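Dot/Icm T4SS effector (Legionella pneumophila, PDB 6VVE) is a Legionella effector kinase that is activated by host inositol hexakisphosphate and binds adenine nucleotide, as expected of an enzyme that transfers phosphate. Local coordinates at residues K27-N32 with Y36-E41; F117-H122 with F128-W133; Y240-E245 with I250-P255; H273-F278 with I284-K289. One frame throughout, in Å; residues are numbered along the deposited sequence.

How the contacts relate
Contacts 1 and 2 belong to the half of the molecule that holds inositol hexakisphosphate and ADP. Their centres are 14 Å apart and they touch. Arg39 NE probably bonds to Tyr121 OH at 2.9 Å, and Ile28 CD1 packs on Leu132 CD1 at 3.8 Å. Arg30 of contact 1 donates to inositol hexakisphosphate. Val129 of contact 2 belongs to the ADP pocket. Contacts 3 and 4 lie among the later helices, with centres 12 Å apart. They meet where Ser285 OG lies 2.8 Å from Tyr240 O, a probable hydrogen bond. Contacts 1 and 3 sit on opposite sides of the chain's centre, about 47 Å apart between centres.

Contact 1: K27-N32 with Y36-E41; sequences KIYRYN and YAVRFE. With IHP (inositol hexakisphosphate), chain B.
The first torsions of Tyr29 (chi1 -61°) and Phe40 (chi1 -65°) set each CG beside its own backbone N and anti to the carbonyl carbon. The two rings then come from opposite directions, and Tyr29 OH meets the edge of the Phe40 ring. They belong to an antiparallel beta hairpin of strands 26-30 and 34-41. Lys27 and Tyr29 make hydrogen-bonded pairs with Val38 and Tyr36. Each pair has two backbone bonds, and the bond from Tyr36 N to Tyr29 O is short, at 2.7 Å, and nearly straight (173°). Between them, Ile28 and Ala37 form a non-hydrogen-bonded pair.

The face with Lys27, Tyr29, Tyr36 and Val38 carries most of the side-chain packing. Val38 CG2 approaches the edge of the Tyr29 ring, 3.7 Å from CD2. The aliphatic part of Lys27 crosses Phe40 at about a right angle, with CG 3.5 Å from CE1, while its NZ leads away to a salt bridge with Glu21. On the other face Ile28 CD1 rests on Ala37 CB at 3.7 Å, and Ile113 of helix 102-121 touches both.

Arg30 points away from the second strand and serves the ligand. Its chain bends near the end, and NH1 donates to O36 of inositol hexakisphosphate at 3.0 Å. His17, Tyr18 and Lys91 also bind this polyanion. Past the strand end, the Tyr36 ring turns its edge to Tyr31, with CE1 near the plane of that ring and facing Tyr31 O. A water donates to Tyr31 O at 3.1 Å and lies in the plane of the Tyr36 ring, 2.7 Å from Tyr36 OH.

Contact 2: F117-H122 with F128-W133; sequences FFLKYH and FVLGLW
Leu119 and Phe128 cross at about a right angle. The leucine comes from helix 102-121, and its CD2 lies 3.7 Å from Phe128 CD1, approaching the ring obliquely. The second methyl, CD1, turns to the base of the same residue, 3.8 Å from Phe128 CB. That methyl also meets Leu130 tip to tip, with Leu119 CD1 3.7 Å from Leu130 CD1. One leucine fork thus serves two partners. A chi1 of -65° and a chi2 of 177° together direct both methyls to the segment 128-133.

This segment runs extended past the ADP pocket and enters strand 132-134, an edge strand of the five-stranded antiparallel sheet. The topology is consistent with the link from helix C to strand 4 of a kinase N-lobe. Val129 points away from the helix and touches ADP. Phe128 and Leu130, on either side of it in sequence, point toward the helix. Leu172 of helix 159-174 touches Leu119 and Phe128, and Phe210 meets the Phe128 ring edge-to-face.

All three touching residues are buried and no hydrogen bond crosses between the segments. The join is therefore apolar, held by the fit of two methyls against a ring and a third methyl.

Contact 3: Y240-E245 with I250-P255; sequences YPPTDE and IDWRVP
Pro242 and Ile250 form the close part of this contact. Ile250 N donates to Pro242 O at 2.9 Å, with a nearly straight N-H (168°), although the donor is tilted out of the carbonyl plane. The bond ties the two ends of a loop together. Next to it Pro242 CB lies 4.0 Å from Ile250 CB. The side chains of Pro242 and Trp252 cross at about a right angle, and Pro242 CD meets Trp252 CD1 obliquely, at 4.1 Å. Pro241 reaches the same indole carbon more loosely. Trp252 has CG between its backbone N and carbonyl carbon (chi1 51°), which folds the indole back toward the two prolines. Arg253 CG sits over the centre of one indole face.

The other side is looser. Asp244 touches Ile250 mainly through CB, 4.0 Å from Ile250 CD1, and its OD1 accepts from His248 N within the loop.

Asp251 takes no part in the packing but caps the helix that follows. Its OD1 accepts a capping bond from Arg253 N at 3.2 Å and a salt bridge from Arg253 NH1 at 3.1 Å. The two donors reach it from opposite faces of the carboxylate. The NH1 bond, with NE bonded to Pro186 O, fixes the guanidinium, one face of which lies against Trp252 CZ2.

The loop thus links helix 231-239 to helix 253-262. Pro242 and Trp252 pack on Asn237 of the first, Trp252 also meets Tyr234, and Arg253 touches Phe238.

Contact 4: H273-F278 with I284-K289; sequences HTLLRF and ISLPKK
Phe278, whose CB packs on Ile284, is fixed in its helix by a backbone bond from Phe278 N to Thr274 O at 2.9 Å. No hydrogen bond crosses between the segments, and the contact itself is apolar. Ile284 is its centre. Its CG1 lies 3.7 Å from Phe278 CB, and its CD1 reaches on to lie between Phe278 CB and Leu275. There Ile284 CD1 is 3.9 Å from Leu275 CD2, and the two side chains cross at about a right angle. The same methyl lies 3.7 Å from Leu275 O. A chi1 of 62° puts Ile284 CG1 between its backbone N and carbonyl carbon, and this rotation aims the long branch at the helix.

The ring of Phe278 leads away from Ile284. Thr274 CG2 sits over one of its faces, toward the rim, one turn earlier in the helix.

The two segments flank the connection between helices 272-280 and 288-299. Helix 272-280 ends, and residues 284-286 run extended to helix 288-299, with Pro287 at the N-cap position. Leu286 adds a looser touch, its CD2 4.4 Å from Leu275 CD2, and also packs on Leu294 of the following helix. Ser285, between the two inward residues, points away from helix 272-280, and its backbone N bonds to Asn237 OD1. Helix 231-239 packs against the extended part, with Leu233 against Leu286 and Asn237 against Ile284. At the start of helix 288-299, Lys288 N donates to Glu163 OE1 of helix 159-174.

Contact 1: K27-N32 with Y36-E41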
# COMPACT_ATOMS: atom_id res chain seq x y z
N LYS A 27 10.08 -17.56 7.19
CA LYS A 27 10.34 -18.60 6.21
C LYS A 27 9.32 -18.47 5.09
O LYS A 27 8.19 -18.03 5.31
CB LYS A 27 10.27 -20.00 6.82
CG LYS A 27 11.32 -20.29 7.88
CD LYS A 27 12.70 -20.50 7.27
CE LYS A 27 13.73 -20.80 8.35
NZ LYS A 27 15.10 -20.97 7.79
N ILE A 28 9.72 -18.90 3.89
CA ILE A 28 8.85 -18.90 2.72
C ILE A 28 8.59 -20.35 2.32
O ILE A 28 9.54 -21.13 2.15
CB ILE A 28 9.47 -18.13 1.55
CG1 ILE A 28 9.85 -16.71 1.97
CG2 ILE A 28 8.51 -18.10 0.37
CD1 ILE A 28 8.68 -15.86 2.42
N TYR A 29 7.31 -20.70 2.18
CA TYR A 29 6.91 -22.06 1.84
C TYR A 29 5.92 -22.04 0.69
O TYR A 29 5.03 -21.18 0.63
CB TYR A 29 6.26 -22.78 3.04
CG TYR A 29 7.14 -22.93 4.25
CD1 TYR A 29 8.12 -23.92 4.30
CD2 TYR A 29 6.99 -22.10 5.35
CE1 TYR A 29 8.93 -24.07 5.42
CE2 TYR A 29 7.79 -22.25 6.47
CZ TYR A 29 8.76 -23.23 6.49
OH TYR A 29 9.56 -23.36 7.60
N ARG A 30 6.07 -23.01 -0.22
CA ARG A 30 5.07 -23.31 -1.23
C ARG A 30 4.25 -24.49 -0.75
O ARG A 30 4.79 -25.58 -0.53
CB ARG A 30 5.71 -23.60 -2.58
CG ARG A 30 4.70 -23.67 -3.73
CD ARG A 30 5.38 -23.95 -5.09
NE ARG A 30 6.50 -24.87 -4.98
CZ ARG A 30 7.76 -24.56 -5.28
NH1 ARG A 30 8.08 -23.37 -5.74
NH2 ARG A 30 8.71 -25.48 -5.13
N TYR A 31 2.94 -24.29 -0.57
CA TYR A 31 2.05 -25.33 -0.07
C TYR A 31 0.77 -25.31 -0.89
O TYR A 31 0.02 -24.34 -0.86
CB TYR A 31 1.75 -25.12 1.42
CG TYR A 31 0.60 -25.97 1.94
CD1 TYR A 31 0.75 -27.34 2.13
CD2 TYR A 31 -0.63 -25.40 2.24
CE1 TYR A 31 -0.29 -28.11 2.60
CE2 TYR A 31 -1.68 -26.16 2.71
CZ TYR A 31 -1.50 -27.52 2.89
OH TYR A 31 -2.54 -28.29 3.36
N ASN A 32 0.51 -26.41 -1.60
CA ASN A 32 -0.68 -26.56 -2.43
C ASN A 32 -0.88 -25.35 -3.34
O ASN A 32 -1.88 -24.64 -3.29
CB ASN A 32 -1.92 -26.79 -1.55
CG ASN A 32 -1.94 -28.17 -0.93
OD1 ASN A 32 -1.30 -29.10 -1.42
ND2 ASN A 32 -2.70 -28.32 0.15
N TYR A 36 3.49 -18.92 0.77
CA TYR A 36 3.21 -18.26 2.03
C TYR A 36 4.49 -17.74 2.67
O TYR A 36 5.60 -18.25 2.43
CB TYR A 36 2.54 -19.22 3.03
CG TYR A 36 1.24 -19.82 2.58
CD1 TYR A 36 1.22 -20.99 1.82
CD2 TYR A 36 0.02 -19.25 2.94
CE1 TYR A 36 0.03 -21.55 1.42
CE2 TYR A 36 -1.17 -19.81 2.54
CZ TYR A 36 -1.17 -20.95 1.78
OH TYR A 36 -2.36 -21.52 1.38
N ALA A 37 4.34 -16.71 3.50
CA ALA A 37 5.38 -16.25 4.41
C ALA A 37 4.94 -16.57 5.83
O ALA A 37 3.83 -16.20 6.24
CB ALA A 37 5.64 -14.76 4.25
N VAL A 38 5.79 -17.28 6.58
CA VAL A 38 5.48 -17.73 7.93
C VAL A 38 6.44 -17.05 8.90
O VAL A 38 7.66 -17.07 8.69
CB VAL A 38 5.60 -19.26 8.05
CG1 VAL A 38 5.38 -19.70 9.50
CG2 VAL A 38 4.61 -19.95 7.13
N ARG A 39 5.88 -16.45 9.96
CA ARG A 39 6.68 -15.81 10.99
C ARG A 39 6.72 -16.69 12.23
O ARG A 39 5.81 -17.48 12.49
CB ARG A 39 6.14 -14.43 11.34
CG ARG A 39 4.77 -14.42 11.99
CD ARG A 39 4.35 -12.99 12.35
NE ARG A 39 3.13 -12.95 13.15
CZ ARG A 39 3.09 -13.06 14.47
NH1 ARG A 39 4.21 -13.21 15.16
NH2 ARG A 39 1.93 -13.02 15.11
N PHE A 40 7.80 -16.55 13.00
CA PHE A 40 8.07 -17.40 14.15
C PHE A 40 8.26 -16.56 15.41
O PHE A 40 8.77 -15.44 15.35
CB PHE A 40 9.33 -18.25 13.93
CG PHE A 40 9.20 -19.25 12.82
CD1 PHE A 40 9.19 -18.84 11.49
CD2 PHE A 40 9.09 -20.60 13.10
CE1 PHE A 40 9.07 -19.76 10.48
CE2 PHE A 40 8.97 -21.53 12.08
CZ PHE A 40 8.96 -21.11 10.77
N GLU A 41 7.84 -17.11 16.54
CA GLU A 41 8.15 -16.57 17.86
C GLU A 41 8.58 -17.72 18.75
O GLU A 41 7.94 -18.79 18.76
CB GLU A 41 6.95 -15.85 18.49
CG GLU A 41 6.43 -14.67 17.70
CD GLU A 41 5.28 -13.96 18.41
OE1 GLU A 41 5.27 -13.95 19.65
OE2 GLU A 41 4.39 -13.41 17.73
C1 IHP B . 7.79 -21.20 -10.61
C2 IHP B . 8.58 -22.29 -11.37
C3 IHP B . 10.08 -22.16 -11.13
C4 IHP B . 10.40 -22.20 -9.63
C5 IHP B . 9.71 -21.03 -8.91
C6 IHP B . 8.19 -21.06 -9.14
O11 IHP B . 6.42 -21.53 -10.64
P1 IHP B . 5.41 -20.64 -11.58
O21 IHP B . 4.16 -20.33 -10.81
O31 IHP B . 6.10 -19.37 -12.00
O41 IHP B . 5.05 -21.45 -12.82
O12 IHP B . 8.30 -22.14 -12.74
P2 IHP B . 7.79 -23.46 -13.59
O22 IHP B . 7.51 -24.60 -12.66
O32 IHP B . 6.53 -23.10 -14.33
O42 IHP B . 8.87 -23.85 -14.57
O13 IHP B . 10.49 -20.92 -11.63
P3 IHP B . 11.86 -20.80 -12.54
O23 IHP B . 12.33 -22.19 -12.95
O33 IHP B . 11.55 -19.98 -13.78
O43 IHP B . 12.95 -20.11 -11.75
O14 IHP B . 11.78 -22.11 -9.44
P4 IHP B . 12.49 -23.21 -8.45
O24 IHP B . 12.29 -24.60 -9.00
O34 IHP B . 11.82 -23.14 -7.08
O44 IHP B . 13.96 -22.92 -8.32
O15 IHP B . 9.95 -21.13 -7.54
P5 IHP B . 10.90 -20.00 -6.83
O25 IHP B . 11.68 -20.64 -5.70
O35 IHP B . 11.87 -19.42 -7.83
O45 IHP B . 10.02 -18.89 -6.29
O16 IHP B . 7.65 -19.84 -8.66
P6 IHP B . 6.70 -19.85 -7.32
O26 IHP B . 5.41 -19.10 -7.59
O36 IHP B . 6.37 -21.27 -6.93
O46 IHP B . 7.46 -19.18 -6.19
O HOH W 1 -2.86 -23.74 -0.04

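Contact 2: F117-H122 with F128-W133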
# COMPACT_ATOMS: atom_id res chain seq x y z
N PHE A 117 1.92 -8.66 7.08
CA PHE A 117 1.26 -9.07 8.33
C PHE A 117 0.45 -7.92 8.93
O PHE A 117 -0.65 -8.14 9.44
CB PHE A 117 2.30 -9.57 9.34
CG PHE A 117 2.62 -11.03 9.20
CD1 PHE A 117 1.78 -11.99 9.75
CD2 PHE A 117 3.75 -11.44 8.51
CE1 PHE A 117 2.07 -13.34 9.62
CE2 PHE A 117 4.03 -12.78 8.36
CZ PHE A 117 3.20 -13.73 8.91
N PHE A 118 0.99 -6.70 8.88
CA PHE A 118 0.20 -5.54 9.30
C PHE A 118 -1.10 -5.47 8.53
O PHE A 118 -2.18 -5.30 9.11
CB PHE A 118 1.01 -4.26 9.11
CG PHE A 118 0.22 -3.00 9.36
CD1 PHE A 118 -0.56 -2.44 8.35
CD2 PHE A 118 0.24 -2.39 10.60
CE1 PHE A 118 -1.31 -1.30 8.59
CE2 PHE A 118 -0.50 -1.24 10.84
CZ PHE A 118 -1.27 -0.70 9.83
N LEU A 119 -1.03 -5.60 7.19
CA LEU A 119 -2.23 -5.53 6.38
C LEU A 119 -3.23 -6.62 6.77
O LEU A 119 -4.43 -6.35 6.88
CB LEU A 119 -1.87 -5.65 4.89
CG LEU A 119 -1.04 -4.53 4.30
CD1 LEU A 119 -0.71 -4.83 2.82
CD2 LEU A 119 -1.74 -3.19 4.42
N LYS A 120 -2.75 -7.84 6.98
CA LYS A 120 -3.64 -8.92 7.39
C LYS A 120 -4.31 -8.61 8.72
O LYS A 120 -5.53 -8.78 8.87
CB LYS A 120 -2.87 -10.24 7.47
CG LYS A 120 -3.71 -11.42 7.94
CD LYS A 120 -2.92 -12.71 7.96
CE LYS A 120 -3.72 -13.82 8.64
NZ LYS A 120 -3.06 -15.15 8.51
N TYR A 121 -3.53 -8.16 9.70
CA TYR A 121 -4.07 -7.89 11.03
C TYR A 121 -5.01 -6.69 11.06
O TYR A 121 -5.64 -6.44 12.09
CB TYR A 121 -2.92 -7.67 12.02
CG TYR A 121 -2.05 -8.91 12.21
CD1 TYR A 121 -2.51 -10.17 11.89
CD2 TYR A 121 -0.76 -8.80 12.72
CE1 TYR A 121 -1.71 -11.29 12.07
CE2 TYR A 121 0.04 -9.91 12.91
CZ TYR A 121 -0.44 -11.15 12.58
OH TYR A 121 0.35 -12.27 12.76
N HIS A 122 -5.12 -5.94 9.95
CA HIS A 122 -6.10 -4.89 9.81
C HIS A 122 -7.15 -5.19 8.75
O HIS A 122 -8.01 -4.35 8.49
CB HIS A 122 -5.41 -3.56 9.49
CG HIS A 122 -4.58 -3.03 10.62
ND1 HIS A 122 -3.46 -3.68 11.09
CD2 HIS A 122 -4.72 -1.92 11.38
CE1 HIS A 122 -2.94 -2.99 12.09
NE2 HIS A 122 -3.68 -1.92 12.29
N PHE A 128 -3.83 -3.93 -1.44
CA PHE A 128 -2.43 -3.63 -1.75
C PHE A 128 -1.78 -4.86 -2.36
O PHE A 128 -2.02 -5.99 -1.92
CB PHE A 128 -1.67 -3.20 -0.49
CG PHE A 128 -2.33 -2.07 0.25
CD1 PHE A 128 -3.34 -2.32 1.16
CD2 PHE A 128 -1.94 -0.76 0.02
CE1 PHE A 128 -3.95 -1.27 1.84
CE2 PHE A 128 -2.55 0.29 0.69
CZ PHE A 128 -3.56 0.03 1.61
N VAL A 129 -0.96 -4.66 -3.38
CA VAL A 129 -0.34 -5.75 -4.13
C VAL A 129 1.13 -5.76 -3.70
O VAL A 129 1.99 -5.14 -4.31
CB VAL A 129 -0.50 -5.61 -5.63
CG1 VAL A 129 0.26 -6.72 -6.35
CG2 VAL A 129 -1.96 -5.62 -6.01
N LEU A 130 1.44 -6.55 -2.67
CA LEU A 130 2.81 -6.74 -2.24
C LEU A 130 3.38 -8.02 -2.86
O LEU A 130 2.67 -8.81 -3.49
CB LEU A 130 2.90 -6.80 -0.72
CG LEU A 130 2.65 -5.47 -0.00
CD1 LEU A 130 2.61 -5.65 1.52
CD2 LEU A 130 3.72 -4.45 -0.38
N GLY A 131 4.68 -8.21 -2.68
CA GLY A 131 5.37 -9.33 -3.30
C GLY A 131 6.76 -9.45 -2.72
O GLY A 131 7.08 -8.84 -1.71
N LEU A 132 7.59 -10.25 -3.39
CA LEU A 132 8.93 -10.52 -2.91
C LEU A 132 9.92 -10.52 -4.06
O LEU A 132 9.59 -10.88 -5.20
CB LEU A 132 9.01 -11.87 -2.18
CG LEU A 132 8.07 -12.04 -0.99
CD1 LEU A 132 8.09 -13.49 -0.51
CD2 LEU A 132 8.44 -11.09 0.13
N TRP A 133 11.15 -10.10 -3.76
CA TRP A 133 12.24 -10.09 -4.72
C TRP A 133 12.92 -11.45 -4.72
O TRP A 133 13.42 -11.90 -3.68
CB TRP A 133 13.24 -8.99 -4.39
CG TRP A 133 12.74 -7.61 -4.64
CD1 TRP A 133 12.22 -6.74 -3.73
CD2 TRP A 133 12.72 -6.93 -5.90
NE1 TRP A 133 11.87 -5.56 -4.35
CE2 TRP A 133 12.18 -5.65 -5.68
CE3 TRP A 133 13.11 -7.27 -7.20
CZ2 TRP A 133 12.01 -4.72 -6.70
CZ3 TRP A 133 12.95 -6.34 -8.21
CH2 TRP A 133 12.41 -5.08 -7.96

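Contact 3: Y240-E245 with I250-P255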
# COMPACT_ATOMS: atom_id res chain seq x y z
N TYR A 240 -12.86 13.17 -5.66
CA TYR A 240 -14.18 13.69 -5.27
C TYR A 240 -13.98 14.99 -4.52
O TYR A 240 -14.26 15.08 -3.32
CB TYR A 240 -14.94 12.68 -4.41
CG TYR A 240 -15.12 11.33 -5.06
CD1 TYR A 240 -15.92 11.18 -6.19
CD2 TYR A 240 -14.49 10.20 -4.55
CE1 TYR A 240 -16.08 9.95 -6.80
CE2 TYR A 240 -14.64 8.96 -5.15
CZ TYR A 240 -15.44 8.84 -6.27
OH TYR A 240 -15.58 7.62 -6.87
N PRO A 241 -13.51 16.03 -5.20
CA PRO A 241 -13.27 17.32 -4.54
C PRO A 241 -14.56 17.88 -3.96
O PRO A 241 -15.66 17.49 -4.40
CB PRO A 241 -12.74 18.21 -5.67
CG PRO A 241 -13.24 17.55 -6.95
CD PRO A 241 -13.21 16.07 -6.65
N PRO A 242 -14.48 18.78 -2.99
CA PRO A 242 -15.69 19.42 -2.47
C PRO A 242 -16.37 20.27 -3.54
O PRO A 242 -15.74 20.79 -4.46
CB PRO A 242 -15.19 20.29 -1.32
CG PRO A 242 -13.78 19.83 -1.04
CD PRO A 242 -13.26 19.29 -2.35
N THR A 243 -17.69 20.41 -3.40
CA THR A 243 -18.52 21.13 -4.35
C THR A 243 -19.36 22.16 -3.62
O THR A 243 -19.90 21.89 -2.55
CB THR A 243 -19.44 20.16 -5.12
OG1 THR A 243 -18.66 19.41 -6.07
CG2 THR A 243 -20.52 20.91 -5.85
N ASP A 244 -19.45 23.35 -4.20
CA ASP A 244 -20.20 24.44 -3.60
C ASP A 244 -21.58 24.54 -4.24
O ASP A 244 -22.00 23.68 -5.02
CB ASP A 244 -19.42 25.76 -3.73
CG ASP A 244 -19.31 26.24 -5.17
OD1 ASP A 244 -19.80 25.56 -6.09
OD2 ASP A 244 -18.72 27.33 -5.38
N GLU A 245 -22.30 25.62 -3.93
CA GLU A 245 -23.67 25.78 -4.42
C GLU A 245 -23.72 25.78 -5.94
O GLU A 245 -24.67 25.26 -6.54
CB GLU A 245 -24.28 27.07 -3.87
CG GLU A 245 -24.41 27.09 -2.36
CD GLU A 245 -24.99 28.40 -1.85
OE1 GLU A 245 -25.10 29.36 -2.64
OE2 GLU A 245 -25.34 28.46 -0.65
N ILE A 250 -14.08 22.95 -5.30
CA ILE A 250 -13.31 23.76 -4.37
C ILE A 250 -11.87 23.27 -4.37
O ILE A 250 -11.61 22.06 -4.40
CB ILE A 250 -13.91 23.71 -2.95
CG1 ILE A 250 -15.35 24.27 -2.96
CG2 ILE A 250 -13.04 24.46 -1.96
CD1 ILE A 250 -15.47 25.65 -3.55
N ASP A 251 -10.92 24.21 -4.31
CA ASP A 251 -9.51 23.85 -4.24
C ASP A 251 -9.17 23.53 -2.79
O ASP A 251 -8.73 24.40 -2.03
CB ASP A 251 -8.62 24.96 -4.79
CG ASP A 251 -7.17 24.50 -5.00
OD1 ASP A 251 -6.88 23.34 -4.63
OD2 ASP A 251 -6.35 25.28 -5.53
N TRP A 252 -9.38 22.27 -2.42
CA TRP A 252 -9.06 21.79 -1.08
C TRP A 252 -7.60 21.99 -0.70
O TRP A 252 -7.27 21.96 0.49
CB TRP A 252 -9.39 20.30 -0.99
CG TRP A 252 -8.78 19.49 -2.10
CD1 TRP A 252 -9.29 19.29 -3.35
CD2 TRP A 252 -7.53 18.78 -2.06
NE1 TRP A 252 -8.43 18.51 -4.09
CE2 TRP A 252 -7.35 18.18 -3.32
CE3 TRP A 252 -6.55 18.60 -1.08
CZ2 TRP A 252 -6.24 17.39 -3.63
CZ3 TRP A 252 -5.45 17.82 -1.38
CH2 TRP A 252 -5.30 17.23 -2.65
N ARG A 253 -6.72 22.20 -1.68
CA ARG A 253 -5.30 22.31 -1.37
C ARG A 253 -4.97 23.60 -0.64
O ARG A 253 -4.01 23.64 0.13
CB ARG A 253 -4.48 22.21 -2.65
CG ARG A 253 -4.77 20.98 -3.47
CD ARG A 253 -3.97 20.99 -4.78
NE ARG A 253 -4.38 19.87 -5.63
CZ ARG A 253 -5.47 19.86 -6.39
NH1 ARG A 253 -6.29 20.90 -6.40
NH2 ARG A 253 -5.75 18.79 -7.13
N VAL A 254 -5.74 24.66 -0.86
CA VAL A 254 -5.42 25.97 -0.32
C VAL A 254 -5.50 25.96 1.20
O VAL A 254 -4.52 26.34 1.88
CB VAL A 254 -6.34 27.05 -0.91
CG1 VAL A 254 -6.09 28.41 -0.24
CG2 VAL A 254 -6.11 27.17 -2.43
N PRO A 255 -6.62 25.56 1.80
CA PRO A 255 -6.67 25.53 3.27
C PRO A 255 -5.70 24.53 3.88
O PRO A 255 -5.14 24.80 4.95
CB PRO A 255 -8.13 25.15 3.58
CG PRO A 255 -8.62 24.47 2.34
CD PRO A 255 -7.90 25.16 1.19

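Contact 4: H273-F278 with I284-K289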
# COMPACT_ATOMS: atom_id res chain seq x y z
N HIS A 273 -10.48 17.22 14.84
CA HIS A 273 -11.24 18.47 14.89
C HIS A 273 -10.94 19.35 13.68
O HIS A 273 -11.82 20.08 13.22
CB HIS A 273 -10.94 19.22 16.19
CG HIS A 273 -9.55 19.75 16.29
ND1 HIS A 273 -8.51 19.03 16.84
CD2 HIS A 273 -9.02 20.94 15.90
CE1 HIS A 273 -7.40 19.75 16.79
NE2 HIS A 273 -7.68 20.91 16.23
N THR A 274 -9.71 19.30 13.17
CA THR A 274 -9.40 20.04 11.95
C THR A 274 -10.15 19.45 10.76
O THR A 274 -10.74 20.19 9.97
CB THR A 274 -7.89 20.01 11.69
OG1 THR A 274 -7.20 20.59 12.80
CG2 THR A 274 -7.55 20.79 10.43
N LEU A 275 -10.14 18.13 10.62
CA LEU A 275 -10.85 17.49 9.51
C LEU A 275 -12.33 17.82 9.56
O LEU A 275 -12.94 18.16 8.53
CB LEU A 275 -10.62 15.98 9.55
CG LEU A 275 -9.21 15.48 9.26
CD1 LEU A 275 -9.04 14.04 9.71
CD2 LEU A 275 -8.89 15.60 7.79
N LEU A 276 -12.94 17.72 10.74
CA LEU A 276 -14.37 17.99 10.86
C LEU A 276 -14.66 19.46 10.60
O LEU A 276 -15.67 19.79 9.96
CB LEU A 276 -14.87 17.60 12.24
CG LEU A 276 -15.93 16.49 12.31
CD1 LEU A 276 -16.47 16.36 13.73
CD2 LEU A 276 -17.07 16.72 11.33
N ARG A 277 -13.81 20.36 11.09
CA ARG A 277 -14.01 21.79 10.85
C ARG A 277 -13.93 22.10 9.36
O ARG A 277 -14.82 22.74 8.80
CB ARG A 277 -12.98 22.60 11.64
CG ARG A 277 -12.96 24.09 11.34
CD ARG A 277 -14.30 24.74 11.64
NE ARG A 277 -14.71 24.55 13.03
CZ ARG A 277 -15.91 24.88 13.51
NH1 ARG A 277 -16.82 25.43 12.72
NH2 ARG A 277 -16.19 24.67 14.79
N PHE A 278 -12.84 21.67 8.71
CA PHE A 278 -12.70 21.90 7.28
C PHE A 278 -13.84 21.24 6.50
O PHE A 278 -14.36 21.82 5.54
CB PHE A 278 -11.36 21.38 6.79
CG PHE A 278 -10.18 22.25 7.17
CD1 PHE A 278 -10.35 23.41 7.91
CD2 PHE A 278 -8.90 21.89 6.79
CE1 PHE A 278 -9.27 24.20 8.25
CE2 PHE A 278 -7.81 22.68 7.13
CZ PHE A 278 -7.99 23.83 7.85
N ILE A 284 -12.91 20.61 2.45
CA ILE A 284 -12.39 19.31 2.07
C ILE A 284 -13.55 18.32 1.99
O ILE A 284 -14.63 18.54 2.53
CB ILE A 284 -11.32 18.78 3.05
CG1 ILE A 284 -11.93 18.58 4.45
CG2 ILE A 284 -10.16 19.74 3.13
CD1 ILE A 284 -11.00 17.86 5.42
N SER A 285 -13.30 17.22 1.29
CA SER A 285 -14.22 16.10 1.23
C SER A 285 -13.72 14.98 2.13
O SER A 285 -12.53 14.89 2.46
CB SER A 285 -14.37 15.59 -0.21
OG SER A 285 -14.87 16.62 -1.04
N LEU A 286 -14.63 14.10 2.51
CA LEU A 286 -14.30 12.94 3.33
C LEU A 286 -15.12 11.75 2.84
O LEU A 286 -16.26 11.93 2.40
CB LEU A 286 -14.62 13.19 4.82
CG LEU A 286 -13.84 14.30 5.52
CD1 LEU A 286 -14.41 14.51 6.92
CD2 LEU A 286 -12.37 13.97 5.59
N PRO A 287 -14.55 10.55 2.90
CA PRO A 287 -15.36 9.35 2.60
C PRO A 287 -16.63 9.36 3.43
O PRO A 287 -16.63 9.80 4.58
CB PRO A 287 -14.43 8.19 2.97
CG PRO A 287 -13.05 8.76 2.81
CD PRO A 287 -13.15 10.20 3.23
N LYS A 288 -17.72 8.88 2.83
CA LYS A 288 -19.02 8.96 3.49
C LYS A 288 -18.99 8.35 4.88
O LYS A 288 -19.54 8.92 5.83
CB LYS A 288 -20.08 8.27 2.63
CG LYS A 288 -21.50 8.65 3.00
CD LYS A 288 -22.52 7.87 2.17
CE LYS A 288 -23.87 8.58 2.13
NZ LYS A 288 -24.39 8.86 3.49
N LYS A 289 -18.33 7.20 5.04
CA LYS A 289 -18.36 6.51 6.33
C LYS A 289 -17.56 7.26 7.38
O LYS A 289 -17.92 7.23 8.56
CB LYS A 289 -17.83 5.08 6.18
CG LYS A 289 -17.96 4.27 7.45
CD LYS A 289 -17.55 2.81 7.24
CE LYS A 289 -17.86 1.98 8.48
NZ LYS A 289 -17.56 0.53 8.27